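Local coordinates for protein monooxygenase (Agrobacterium tumefaciens, PDB 2I7G) that probably catalyses a flavin-dependent oxygenation on a TIM-barrel scaffold of the luciferase-like monooxygenase type, at residues B[108-113]-B[183-188]; B[150-155]-B[174-179]; B[156-161]-B[213-218]. All coordinates share one frame; numbering follows the deposited sequence.

Contact 1 of 3, residues B[108-113]-B[183-188]; sequences DPVRVF and RGVYPR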
ATOM      1  N   ASP B 108       5.493   4.093 -11.139  1.00 23.56           N
ATOM      2  CA  ASP B 108       6.827   3.506 -11.233  1.00 24.11           C
ATOM      3  C   ASP B 108       6.660   1.988 -11.130  1.00 23.66           C
ATOM      4  O   ASP B 108       6.195   1.517 -10.092  1.00 23.20           O
ATOM      5  CB  ASP B 108       7.683   3.993 -10.056  1.00 24.20           C
ATOM      6  CG  ASP B 108       9.116   3.390 -10.071  1.00 28.08           C
ATOM      7  OD1 ASP B 108       9.429   2.446 -10.860  1.00 29.95           O
ATOM      8  OD2 ASP B 108       9.958   3.918  -9.327  1.00 32.83           O
ATOM      9  N   PRO B 109       6.990   1.221 -12.199  1.00 23.65           N
ATOM     10  CA  PRO B 109       6.797  -0.238 -12.157  1.00 24.17           C
ATOM     11  C   PRO B 109       7.546  -0.928 -10.994  1.00 22.89           C
ATOM     12  O   PRO B 109       7.066  -1.952 -10.517  1.00 21.57           O
ATOM     13  CB  PRO B 109       7.324  -0.734 -13.503  1.00 24.35           C
ATOM     14  CG  PRO B 109       7.438   0.471 -14.377  1.00 26.96           C
ATOM     15  CD  PRO B 109       7.476   1.693 -13.513  1.00 23.96           C
ATOM     16  N   VAL B 110       8.696  -0.387 -10.582  1.00 21.13           N
ATOM     17  CA  VAL B 110       9.378  -0.928  -9.402  1.00 20.66           C
ATOM     18  C   VAL B 110       8.468  -0.843  -8.159  1.00 20.10           C
ATOM     19  O   VAL B 110       8.284  -1.832  -7.449  1.00 21.20           O
ATOM     20  CB  VAL B 110      10.764  -0.288  -9.151  1.00 21.00           C
ATOM     21  CG1 VAL B 110      11.366  -0.906  -7.903  1.00 22.77           C
ATOM     22  CG2 VAL B 110      11.688  -0.519 -10.397  1.00 22.43           C
ATOM     23  N   ARG B 111       7.899   0.333  -7.911  1.00 20.41           N
ATOM     24  CA  ARG B 111       6.977   0.482  -6.775  1.00 20.87           C
ATOM     25  C   ARG B 111       5.746  -0.399  -6.905  1.00 20.47           C
ATOM     26  O   ARG B 111       5.330  -1.011  -5.924  1.00 20.79           O
ATOM     27  CB  ARG B 111       6.513   1.943  -6.578  1.00 20.45           C
ATOM     28  CG  ARG B 111       7.650   2.926  -6.404  1.00 20.15           C
ATOM     29  CD  ARG B 111       8.333   2.723  -5.033  1.00 20.52           C
ATOM     30  NE  ARG B 111       9.252   3.858  -4.799  1.00 19.24           N
ATOM     31  CZ  ARG B 111       9.982   4.012  -3.707  1.00 22.78           C
ATOM     32  NH1 ARG B 111       9.916   3.127  -2.724  1.00 20.26           N
ATOM     33  NH2 ARG B 111      10.790   5.068  -3.592  1.00 19.60           N
ATOM     34  N   VAL B 112       5.156  -0.438  -8.105  1.00 21.23           N
ATOM     35  CA  VAL B 112       3.967  -1.247  -8.333  1.00 20.86           C
ATOM     36  C   VAL B 112       4.318  -2.704  -8.012  1.00 19.93           C
ATOM     37  O   VAL B 112       3.595  -3.376  -7.269  1.00 20.68           O
ATOM     38  CB  VAL B 112       3.467  -1.069  -9.783  1.00 21.19           C
ATOM     39  CG1 VAL B 112       2.392  -2.145 -10.094  1.00 23.15           C
ATOM     40  CG2 VAL B 112       2.913   0.408  -9.927  1.00 21.50           C
ATOM     41  N   PHE B 113       5.434  -3.184  -8.536  1.00 20.25           N
ATOM     42  CA  PHE B 113       5.818  -4.565  -8.279  1.00 20.80           C
ATOM     43  C   PHE B 113       6.008  -4.820  -6.787  1.00 21.30           C
ATOM     44  O   PHE B 113       5.552  -5.832  -6.274  1.00 20.95           O
ATOM     45  CB  PHE B 113       7.090  -4.944  -9.035  1.00 22.31           C
ATOM     46  CG  PHE B 113       7.481  -6.398  -8.864  1.00 22.80           C
ATOM     47  CD1 PHE B 113       6.771  -7.420  -9.512  1.00 26.09           C
ATOM     48  CD2 PHE B 113       8.509  -6.742  -8.024  1.00 25.83           C
ATOM     49  CE1 PHE B 113       7.126  -8.776  -9.329  1.00 26.81           C
ATOM     50  CE2 PHE B 113       8.893  -8.092  -7.874  1.00 24.55           C
ATOM     51  CZ  PHE B 113       8.184  -9.096  -8.516  1.00 25.97           C
ATOM     52  N   ARG B 183      20.279  -4.502 -10.148  1.00 22.40           N
ATOM     53  CA  ARG B 183      19.768  -4.299  -8.785  1.00 22.22           C
ATOM     54  C   ARG B 183      18.672  -5.321  -8.448  1.00 22.20           C
ATOM     55  O   ARG B 183      17.823  -5.639  -9.293  1.00 22.97           O
ATOM     56  CB  ARG B 183      19.160  -2.901  -8.631  1.00 22.00           C
ATOM     57  CG  ARG B 183      20.066  -1.726  -9.051  1.00 21.28           C
ATOM     58  CD  ARG B 183      21.448  -1.765  -8.372  1.00 20.60           C
ATOM     59  NE  ARG B 183      21.426  -1.663  -6.906  1.00 21.59           N
ATOM     60  CZ  ARG B 183      22.515  -1.755  -6.142  1.00 25.11           C
ATOM     61  NH1 ARG B 183      22.418  -1.653  -4.807  1.00 24.41           N
ATOM     62  NH2 ARG B 183      23.733  -1.974  -6.697  1.00 25.32           N
ATOM     63  N   GLY B 184      18.674  -5.808  -7.210  1.00 22.11           N
ATOM     64  CA  GLY B 184      17.587  -6.689  -6.734  1.00 22.28           C
ATOM     65  C   GLY B 184      16.361  -5.881  -6.335  1.00 22.78           C
ATOM     66  O   GLY B 184      16.491  -4.766  -5.796  1.00 24.23           O
ATOM     67  N   VAL B 185      15.166  -6.449  -6.549  1.00 22.22           N
ATOM     68  CA  VAL B 185      13.916  -5.774  -6.182  1.00 21.43           C
ATOM     69  C   VAL B 185      13.180  -6.649  -5.182  1.00 21.86           C
ATOM     70  O   VAL B 185      12.861  -7.798  -5.488  1.00 22.59           O
ATOM     71  CB  VAL B 185      13.017  -5.448  -7.394  1.00 23.03           C
ATOM     72  CG1 VAL B 185      11.701  -4.782  -6.932  1.00 20.21           C
ATOM     73  CG2 VAL B 185      13.798  -4.514  -8.362  1.00 23.21           C
ATOM     74  N   TYR B 186      12.924  -6.102  -3.989  1.00 21.05           N
ATOM     75  CA  TYR B 186      12.433  -6.892  -2.849  1.00 20.50           C
ATOM     76  C   TYR B 186      11.130  -6.261  -2.287  1.00 20.08           C
ATOM     77  O   TYR B 186      10.915  -5.045  -2.430  1.00 20.71           O
ATOM     78  CB  TYR B 186      13.524  -6.930  -1.738  1.00 20.69           C
ATOM     79  CG  TYR B 186      14.790  -7.534  -2.291  1.00 21.46           C
ATOM     80  CD1 TYR B 186      14.855  -8.896  -2.579  1.00 23.00           C
ATOM     81  CD2 TYR B 186      15.852  -6.708  -2.673  1.00 22.34           C
ATOM     82  CE1 TYR B 186      16.013  -9.457  -3.169  1.00 23.61           C
ATOM     83  CE2 TYR B 186      17.022  -7.247  -3.257  1.00 21.70           C
ATOM     84  CZ  TYR B 186      17.071  -8.609  -3.517  1.00 23.63           C
ATOM     85  OH  TYR B 186      18.207  -9.094  -4.114  1.00 23.70           O
ATOM     86  N   PRO B 187      10.273  -7.059  -1.610  1.00 20.84           N
ATOM     87  CA  PRO B 187      10.424  -8.487  -1.392  1.00 21.18           C
ATOM     88  C   PRO B 187       9.937  -9.287  -2.602  1.00 21.08           C
ATOM     89  O   PRO B 187       9.106  -8.795  -3.396  1.00 22.19           O
ATOM     90  CB  PRO B 187       9.491  -8.766  -0.200  1.00 23.09           C
ATOM     91  CG  PRO B 187       8.349  -7.816  -0.410  1.00 20.71           C
ATOM     92  CD  PRO B 187       9.031  -6.541  -0.987  1.00 20.49           C
ATOM     93  N   ARG B 188      10.445 -10.511  -2.729  1.00 21.24           N
ATOM     94  CA  ARG B 188       9.977 -11.392  -3.805  1.00 22.19           C
ATOM     95  C   ARG B 188       8.576 -11.912  -3.432  1.00 23.15           C
ATOM     96  O   ARG B 188       8.289 -12.141  -2.253  1.00 23.42           O
ATOM     97  CB  ARG B 188      10.947 -12.573  -4.006  1.00 21.65           C
ATOM     98  CG  ARG B 188      12.397 -12.153  -4.305  1.00 21.74           C
ATOM     99  CD  ARG B 188      12.421 -11.078  -5.390  1.00 24.21           C
ATOM    100  NE  ARG B 188      11.874 -11.559  -6.665  1.00 23.48           N
ATOM    101  CZ  ARG B 188      11.713 -10.799  -7.750  1.00 25.45           C
ATOM    102  NH1 ARG B 188      11.980  -9.483  -7.709  1.00 24.11           N
ATOM    103  NH2 ARG B 188      11.264 -11.374  -8.875  1.00 23.10           N
TER
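V110 and F113, at the start of helix 109-122 of the TIM barrel, meet V185 and R188 where the chain leaves the small antiparallel sheet formed by strands 169-172, 180-181 and 183-184. The centre of the apolar part is one methyl, V185 CG1. V185 CG1 lies 4.0 Å from V110 CG1. The same V185 CG1 sits at the edge of the F113 ring, near its plane, 3.9 Å from F113 CD2. With chi1 at -176°, F113 CG lies opposite the backbone N, and the ring is carried off the helix toward 183-188.

R188 arrives by a bent route. Its side chain starts away from the helix, then folds at chi2 and chi3 until the guanidinium comes back beside the phenyl group. F113 CE2 is 3.4 Å from R188 NH1, and F113 CZ, which lies over one face of the guanidinium, is 3.8 Å from R188 NH2. The two planes are 38° apart, an inclined approach and not a flat stack. R188 NH1 donates to V185 O at 2.9 Å, nearly straight at 164° and almost exactly in the guanidinium plane, while NH2 bonds to L164 O on helix 150-166. With both terminal nitrogens engaged, the guanidinium has little freedom to rotate.

Just before the helix D108 is the N-cap: D108 OD1 accepts from V110 N at 2.9 Å, reached from above the carboxylate plane. The Y186-P187 peptide bond is cis, and F143 of the second subunit packs on V110.

Two backbone carbonyls, V185 O in its own segment and L164 O on helix 150-166, thus fix the guanidinium, while the touch between the segments is made by apolar groups and by the inclined guanidinium beside F113.

Contact 2 of 3, residues B[150-155]-B[174-179]; sequences YDVLFA and GTKHPA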
ATOM      1  N   TYR B 150       1.714   8.447 -23.875  1.00 25.97           N
ATOM      2  CA  TYR B 150       1.045   7.271 -23.305  1.00 25.51           C
ATOM      3  C   TYR B 150       1.629   5.923 -23.839  1.00 25.52           C
ATOM      4  O   TYR B 150       2.003   5.031 -23.070  1.00 25.70           O
ATOM      5  CB  TYR B 150      -0.497   7.331 -23.492  1.00 25.77           C
ATOM      6  CG  TYR B 150      -1.095   6.086 -22.882  1.00 25.33           C
ATOM      7  CD1 TYR B 150      -1.379   6.045 -21.527  1.00 26.70           C
ATOM      8  CD2 TYR B 150      -1.221   4.909 -23.623  1.00 25.48           C
ATOM      9  CE1 TYR B 150      -1.846   4.907 -20.913  1.00 25.98           C
ATOM     10  CE2 TYR B 150      -1.685   3.739 -23.016  1.00 26.59           C
ATOM     11  CZ  TYR B 150      -2.003   3.760 -21.652  1.00 27.55           C
ATOM     12  OH  TYR B 150      -2.433   2.648 -20.992  1.00 28.08           O
ATOM     13  N   ASP B 151       1.689   5.782 -25.162  1.00 25.40           N
ATOM     14  CA  ASP B 151       2.041   4.492 -25.771  1.00 25.84           C
ATOM     15  C   ASP B 151       3.451   4.027 -25.365  1.00 25.70           C
ATOM     16  O   ASP B 151       3.641   2.860 -25.012  1.00 25.40           O
ATOM     17  CB  ASP B 151       1.941   4.566 -27.303  1.00 25.69           C
ATOM     18  CG  ASP B 151       0.502   4.574 -27.814  1.00 29.30           C
ATOM     19  OD1 ASP B 151      -0.448   4.432 -27.045  1.00 28.32           O
ATOM     20  OD2 ASP B 151       0.333   4.725 -29.048  1.00 32.33           O
ATOM     21  N   VAL B 152       4.428   4.929 -25.423  1.00 25.00           N
ATOM     22  CA  VAL B 152       5.819   4.574 -25.055  1.00 25.67           C
ATOM     23  C   VAL B 152       5.907   4.363 -23.545  1.00 25.01           C
ATOM     24  O   VAL B 152       6.591   3.446 -23.091  1.00 24.68           O
ATOM     25  CB  VAL B 152       6.867   5.605 -25.542  1.00 25.89           C
ATOM     26  CG1 VAL B 152       8.261   5.175 -25.119  1.00 26.11           C
ATOM     27  CG2 VAL B 152       6.814   5.704 -27.060  1.00 28.72           C
ATOM     28  N   LEU B 153       5.203   5.189 -22.768  1.00 24.27           N
ATOM     29  CA  LEU B 153       5.191   4.996 -21.297  1.00 23.77           C
ATOM     30  C   LEU B 153       4.638   3.616 -20.943  1.00 23.77           C
ATOM     31  O   LEU B 153       5.192   2.912 -20.103  1.00 23.63           O
ATOM     32  CB  LEU B 153       4.357   6.053 -20.583  1.00 23.99           C
ATOM     33  CG  LEU B 153       4.966   7.456 -20.501  1.00 24.77           C
ATOM     34  CD1 LEU B 153       3.849   8.432 -20.193  1.00 27.44           C
ATOM     35  CD2 LEU B 153       6.068   7.508 -19.434  1.00 24.69           C
ATOM     36  N   PHE B 154       3.549   3.231 -21.597  1.00 22.69           N
ATOM     37  CA  PHE B 154       2.933   1.953 -21.286  1.00 23.17           C
ATOM     38  C   PHE B 154       3.814   0.813 -21.735  1.00 23.09           C
ATOM     39  O   PHE B 154       4.041  -0.116 -20.969  1.00 23.39           O
ATOM     40  CB  PHE B 154       1.544   1.829 -21.894  1.00 23.87           C
ATOM     41  CG  PHE B 154       0.779   0.638 -21.397  1.00 24.09           C
ATOM     42  CD1 PHE B 154       0.257   0.603 -20.085  1.00 25.75           C
ATOM     43  CD2 PHE B 154       0.610  -0.466 -22.215  1.00 27.51           C
ATOM     44  CE1 PHE B 154      -0.486  -0.520 -19.627  1.00 29.22           C
ATOM     45  CE2 PHE B 154      -0.129  -1.596 -21.761  1.00 27.87           C
ATOM     46  CZ  PHE B 154      -0.666  -1.620 -20.486  1.00 28.22           C
ATOM     47  N   ALA B 155       4.354   0.914 -22.945  1.00 22.78           N
ATOM     48  CA  ALA B 155       5.198  -0.145 -23.493  1.00 22.07           C
ATOM     49  C   ALA B 155       6.434  -0.380 -22.616  1.00 22.68           C
ATOM     50  O   ALA B 155       6.738  -1.518 -22.253  1.00 22.38           O
ATOM     51  CB  ALA B 155       5.621   0.198 -24.895  1.00 23.03           C
ATOM     52  N   GLY B 174      15.639   2.262 -20.794  1.00 27.32           N
ATOM     53  CA  GLY B 174      14.640   2.718 -21.767  1.00 29.61           C
ATOM     54  C   GLY B 174      14.790   4.209 -21.972  1.00 30.79           C
ATOM     55  O   GLY B 174      15.882   4.774 -21.745  1.00 31.78           O
ATOM     56  N   THR B 175      13.711   4.858 -22.384  1.00 31.33           N
ATOM     57  CA  THR B 175      13.746   6.285 -22.678  1.00 33.13           C
ATOM     58  C   THR B 175      12.877   7.116 -21.723  1.00 34.46           C
ATOM     59  O   THR B 175      13.058   8.331 -21.626  1.00 35.81           O
ATOM     60  CB  THR B 175      13.313   6.585 -24.145  1.00 33.56           C
ATOM     61  OG1 THR B 175      11.908   6.358 -24.283  1.00 33.76           O
ATOM     62  CG2 THR B 175      14.049   5.695 -25.142  1.00 32.95           C
ATOM     63  N   LYS B 176      11.919   6.473 -21.048  1.00 35.29           N
ATOM     64  CA  LYS B 176      10.922   7.176 -20.231  1.00 36.19           C
ATOM     65  C   LYS B 176      10.964   6.759 -18.758  1.00 36.00           C
ATOM     66  O   LYS B 176      10.015   7.027 -18.002  1.00 37.99           O
ATOM     67  CB  LYS B 176       9.491   6.932 -20.772  1.00 36.43           C
ATOM     68  CG  LYS B 176       9.202   7.396 -22.182  1.00 39.20           C
ATOM     69  CD  LYS B 176       9.528   8.871 -22.377  1.00 42.77           C
ATOM     70  CE  LYS B 176       8.728   9.470 -23.516  1.00 45.53           C
ATOM     71  NZ  LYS B 176       9.376  10.725 -23.991  1.00 46.33           N
ATOM     72  N   HIS B 177      12.033   6.071 -18.352  1.00 34.92           N
ATOM     73  CA  HIS B 177      12.198   5.594 -16.982  1.00 33.47           C
ATOM     74  C   HIS B 177      13.700   5.442 -16.732  1.00 32.09           C
ATOM     75  O   HIS B 177      14.436   5.028 -17.634  1.00 30.97           O
ATOM     76  CB  HIS B 177      11.453   4.256 -16.770  1.00 34.19           C
ATOM     77  CG  HIS B 177      11.461   3.755 -15.344  1.00 35.31           C
ATOM     78  ND1 HIS B 177      12.561   3.153 -14.766  1.00 39.25           N
ATOM     79  CD2 HIS B 177      10.503   3.777 -14.381  1.00 36.97           C
ATOM     80  CE1 HIS B 177      12.281   2.824 -13.517  1.00 40.03           C
ATOM     81  NE2 HIS B 177      11.038   3.194 -13.257  1.00 36.38           N
ATOM     82  N   PRO B 178      14.176   5.801 -15.521  1.00 30.75           N
ATOM     83  CA  PRO B 178      15.613   5.619 -15.262  1.00 30.25           C
ATOM     84  C   PRO B 178      16.105   4.167 -15.423  1.00 29.32           C
ATOM     85  O   PRO B 178      15.333   3.208 -15.228  1.00 29.31           O
ATOM     86  CB  PRO B 178      15.789   6.103 -13.810  1.00 30.65           C
ATOM     87  CG  PRO B 178      14.583   6.964 -13.553  1.00 30.83           C
ATOM     88  CD  PRO B 178      13.470   6.397 -14.371  1.00 30.74           C
ATOM     89  N   ALA B 179      17.383   4.025 -15.766  1.00 28.81           N
ATOM     90  CA  ALA B 179      18.017   2.720 -15.923  1.00 27.34           C
ATOM     91  C   ALA B 179      18.126   1.999 -14.572  1.00 26.83           C
ATOM     92  O   ALA B 179      18.226   2.628 -13.511  1.00 27.69           O
ATOM     93  CB  ALA B 179      19.395   2.873 -16.559  1.00 27.91           C
TER
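T175 OG1 is hydrogen-bonded to E156 OE2 of helix 150-166 and has V152 CG1, one turn earlier on that helix, beside it at 3.9 Å. T175 belongs to the loop of a β-hairpin, the connection between antiparallel strands 169-172 and 180-181, and here that loop lies against the start of the helix.

Across the contact itself the touching is aliphatic. K176 points its CB at the helix and settles with its first two side-chain carbons against two consecutive residues. L153 CD2 comes within 3.7 Å of K176 CB, and V152 CG1 within 3.8 Å of K176 CG. Both residues run across the lysine chain at about a right angle. The bend at chi2 (-55°) then takes the rest of the lysine off the helix. CB and CG do the packing, while NZ leads away, with D149 OD2 as a long, weak ionic partner.

L153 is the buried member of the group and also rests on Y140 and Y145, whereas V152 and T175 are exposed, leaving the outer part of the contact at the protein surface. Beyond K176 the loop is braced locally: P178 CD lies over one face of the H177 imidazole, and H177 ND1 donates to P178 O at 2.8 Å, in the carbonyl plane and on a lone pair, with an N-H...O angle of 148°.

Contact 3 of 3, residues B[156-161]-B[213-218]; sequences EKLDLL and MGLPVA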
ATOM      1  N   GLU B 156       7.127   0.696 -22.271  1.00 21.77           N
ATOM      2  CA  GLU B 156       8.394   0.560 -21.528  1.00 22.21           C
ATOM      3  C   GLU B 156       8.098   0.080 -20.111  1.00 22.90           C
ATOM      4  O   GLU B 156       8.775  -0.783 -19.578  1.00 22.35           O
ATOM      5  CB  GLU B 156       9.147   1.887 -21.474  1.00 22.93           C
ATOM      6  CG  GLU B 156       9.784   2.250 -22.816  1.00 25.22           C
ATOM      7  CD  GLU B 156      10.813   3.359 -22.705  1.00 29.30           C
ATOM      8  OE1 GLU B 156      11.115   3.783 -21.568  1.00 30.03           O
ATOM      9  OE2 GLU B 156      11.318   3.811 -23.769  1.00 30.52           O
ATOM     10  N   LYS B 157       7.063   0.642 -19.499  1.00 21.80           N
ATOM     11  CA  LYS B 157       6.805   0.309 -18.084  1.00 22.30           C
ATOM     12  C   LYS B 157       6.254  -1.102 -17.919  1.00 22.38           C
ATOM     13  O   LYS B 157       6.560  -1.805 -16.952  1.00 21.94           O
ATOM     14  CB  LYS B 157       5.919   1.361 -17.422  1.00 21.82           C
ATOM     15  CG  LYS B 157       6.699   2.649 -17.195  1.00 22.67           C
ATOM     16  CD  LYS B 157       5.772   3.800 -16.683  1.00 22.26           C
ATOM     17  CE  LYS B 157       6.613   4.981 -16.243  1.00 23.82           C
ATOM     18  NZ  LYS B 157       5.791   6.033 -15.575  1.00 21.31           N
ATOM     19  N   LEU B 158       5.473  -1.528 -18.901  1.00 23.15           N
ATOM     20  CA  LEU B 158       5.007  -2.906 -18.934  1.00 22.75           C
ATOM     21  C   LEU B 158       6.235  -3.780 -19.130  1.00 23.24           C
ATOM     22  O   LEU B 158       6.347  -4.811 -18.433  1.00 20.17           O
ATOM     23  CB  LEU B 158       3.964  -3.124 -20.045  1.00 23.03           C
ATOM     24  CG  LEU B 158       3.464  -4.559 -20.206  1.00 22.69           C
ATOM     25  CD1 LEU B 158       2.878  -5.108 -18.891  1.00 23.49           C
ATOM     26  CD2 LEU B 158       2.397  -4.634 -21.281  1.00 23.87           C
ATOM     27  N   ASP B 159       7.149  -3.418 -20.097  1.00 21.81           N
ATOM     28  CA  ASP B 159       8.364  -4.206 -20.312  1.00 22.80           C
ATOM     29  C   ASP B 159       9.174  -4.305 -18.995  1.00 23.18           C
ATOM     30  O   ASP B 159       9.580  -5.403 -18.570  1.00 22.02           O
ATOM     31  CB  ASP B 159       9.231  -3.568 -21.401  1.00 21.90           C
ATOM     32  CG  ASP B 159      10.423  -4.413 -21.758  1.00 27.07           C
ATOM     33  OD1 ASP B 159      10.221  -5.510 -22.324  1.00 30.70           O
ATOM     34  OD2 ASP B 159      11.567  -3.954 -21.524  1.00 28.21           O
ATOM     35  N   LEU B 160       9.362  -3.165 -18.311  1.00 23.63           N
ATOM     36  CA  LEU B 160      10.017  -3.250 -16.961  1.00 24.04           C
ATOM     37  C   LEU B 160       9.278  -4.157 -15.939  1.00 23.00           C
ATOM     38  O   LEU B 160       9.873  -5.043 -15.305  1.00 23.43           O
ATOM     39  CB  LEU B 160      10.294  -1.879 -16.417  1.00 23.49           C
ATOM     40  CG  LEU B 160      10.901  -1.812 -15.016  1.00 23.44           C
ATOM     41  CD1 LEU B 160      12.195  -2.648 -14.937  1.00 21.83           C
ATOM     42  CD2 LEU B 160      11.135  -0.316 -14.758  1.00 22.59           C
ATOM     43  N   LEU B 161       7.973  -3.959 -15.779  1.00 22.41           N
ATOM     44  CA  LEU B 161       7.201  -4.789 -14.849  1.00 21.98           C
ATOM     45  C   LEU B 161       7.395  -6.283 -15.121  1.00 22.04           C
ATOM     46  O   LEU B 161       7.566  -7.075 -14.194  1.00 21.24           O
ATOM     47  CB  LEU B 161       5.708  -4.443 -14.933  1.00 21.68           C
ATOM     48  CG  LEU B 161       4.772  -5.149 -13.958  1.00 22.18           C
ATOM     49  CD1 LEU B 161       5.176  -4.965 -12.500  1.00 25.16           C
ATOM     50  CD2 LEU B 161       3.338  -4.655 -14.200  1.00 22.47           C
HETATM   51  N   MSE B 213       2.271 -10.537 -27.123  1.00 29.61           N
HETATM   52  CA  MSE B 213       3.086 -10.665 -25.921  1.00 31.18           C
HETATM   53  C   MSE B 213       2.661 -11.826 -25.023  1.00 29.82           C
HETATM   54  O   MSE B 213       3.295 -12.086 -24.000  1.00 29.03           O
HETATM   55  CB  MSE B 213       3.009  -9.376 -25.123  1.00 29.75           C
HETATM   56  CG  MSE B 213       3.697  -8.199 -25.794  1.00 33.93           C
HETATM   57 SE   MSE B 213       3.504  -6.583 -24.717  0.62 37.49          SE
HETATM   58  CE  MSE B 213       1.614  -6.609 -24.329  1.00 43.55           C
ATOM     59  N   GLY B 214       1.577 -12.491 -25.404  1.00 29.28           N
ATOM     60  CA  GLY B 214       1.122 -13.683 -24.721  1.00 29.31           C
ATOM     61  C   GLY B 214       0.628 -13.393 -23.308  1.00 28.74           C
ATOM     62  O   GLY B 214       0.776 -14.244 -22.437  1.00 30.65           O
ATOM     63  N   LEU B 215       0.051 -12.205 -23.072  1.00 26.56           N
ATOM     64  CA  LEU B 215      -0.476 -11.828 -21.750  1.00 25.06           C
ATOM     65  C   LEU B 215      -2.009 -11.980 -21.723  1.00 23.14           C
ATOM     66  O   LEU B 215      -2.642 -11.791 -22.761  1.00 22.70           O
ATOM     67  CB  LEU B 215      -0.135 -10.373 -21.450  1.00 25.33           C
ATOM     68  CG  LEU B 215       1.390 -10.151 -21.317  1.00 26.52           C
ATOM     69  CD1 LEU B 215       1.648  -8.679 -21.278  1.00 28.98           C
ATOM     70  CD2 LEU B 215       1.837 -10.788 -20.027  1.00 29.40           C
ATOM     71  N   PRO B 216      -2.591 -12.375 -20.580  1.00 22.40           N
ATOM     72  CA  PRO B 216      -4.060 -12.440 -20.467  1.00 22.76           C
ATOM     73  C   PRO B 216      -4.648 -11.032 -20.653  1.00 22.66           C
ATOM     74  O   PRO B 216      -3.985 -10.032 -20.343  1.00 23.01           O
ATOM     75  CB  PRO B 216      -4.321 -12.873 -19.004  1.00 24.06           C
ATOM     76  CG  PRO B 216      -2.987 -13.242 -18.426  1.00 24.52           C
ATOM     77  CD  PRO B 216      -1.899 -12.786 -19.338  1.00 23.44           C
ATOM     78  N   VAL B 217      -5.853 -10.975 -21.202  1.00 21.69           N
ATOM     79  CA  VAL B 217      -6.491  -9.704 -21.530  1.00 22.63           C
ATOM     80  C   VAL B 217      -7.865  -9.613 -20.883  1.00 22.49           C
ATOM     81  O   VAL B 217      -8.610 -10.617 -20.792  1.00 23.33           O
ATOM     82  CB  VAL B 217      -6.600  -9.438 -23.054  1.00 21.67           C
ATOM     83  CG1 VAL B 217      -5.204  -9.236 -23.645  1.00 26.91           C
ATOM     84  CG2 VAL B 217      -7.335 -10.591 -23.794  1.00 20.80           C
ATOM     85  N   ALA B 218      -8.211  -8.412 -20.436  1.00 22.70           N
ATOM     86  CA  ALA B 218      -9.555  -8.169 -19.857  1.00 22.64           C
ATOM     87  C   ALA B 218     -10.206  -7.076 -20.693  1.00 23.26           C
ATOM     88  O   ALA B 218      -9.710  -5.948 -20.717  1.00 25.42           O
ATOM     89  CB  ALA B 218      -9.433  -7.725 -18.387  1.00 22.19           C
TER
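Between M213 and L215 the backbone turns at G214, whose positive phi (67°) and two bonds back into the last turn form the Schellman motif that ends helix 204-212. Past this turn the chain extends toward strand 217-220, and both flanking side chains point to helix 150-166.

There they meet a single leucine, L158. The selenomethionine M213 approaches it tip to tip: M213 CE, the terminal methyl, is 3.7 Å from L158 CD2, and M213 SE is 4.1 Å from the same carbon. A bend at chi3 (-48°) swings CE round to the leucine after an otherwise extended start. L158 CG stands anti to its backbone N, chi1 177°, which sends the branch off the helix.

Helix 204-212 is the crossover between the parallel barrel strands 196-200 and 217-220, so L158 ties the preceding outer helix of the TIM barrel to the loop between the crossover helix and the second strand of this β-α-β unit. L215 takes the second position, L215 CD1 lying 4.1 Å from L158 CD2. Both leucines also touch I198 on strand 196-200, so I198 adjoins the apolar group, while L215 O is hydrogen-bonded to Y236 OH.

Helix 150-166 joins the three contacts: its first turns supply one side of contact 2, the next residues one side of contact 3, and residues of that same 156-161 segment pack on the helix of contact 1. P109 CG sits 3.5 Å from K157 CB, and F113 CB is 4.0 Å from L161 CD1. Contacts 1 and 2, with centres about 16 Å apart, are bridged by a probable hydrogen bond of 3.0 Å between H177 NE2 and D108 OD1, so the D108 side chain that caps the helix probably also holds the hairpin loop. E156 links contacts 2 and 3, E156 OE1 lying 2.9 Å from K176 N. Contacts 1 and 2 reach the second subunit; contact 3 does not.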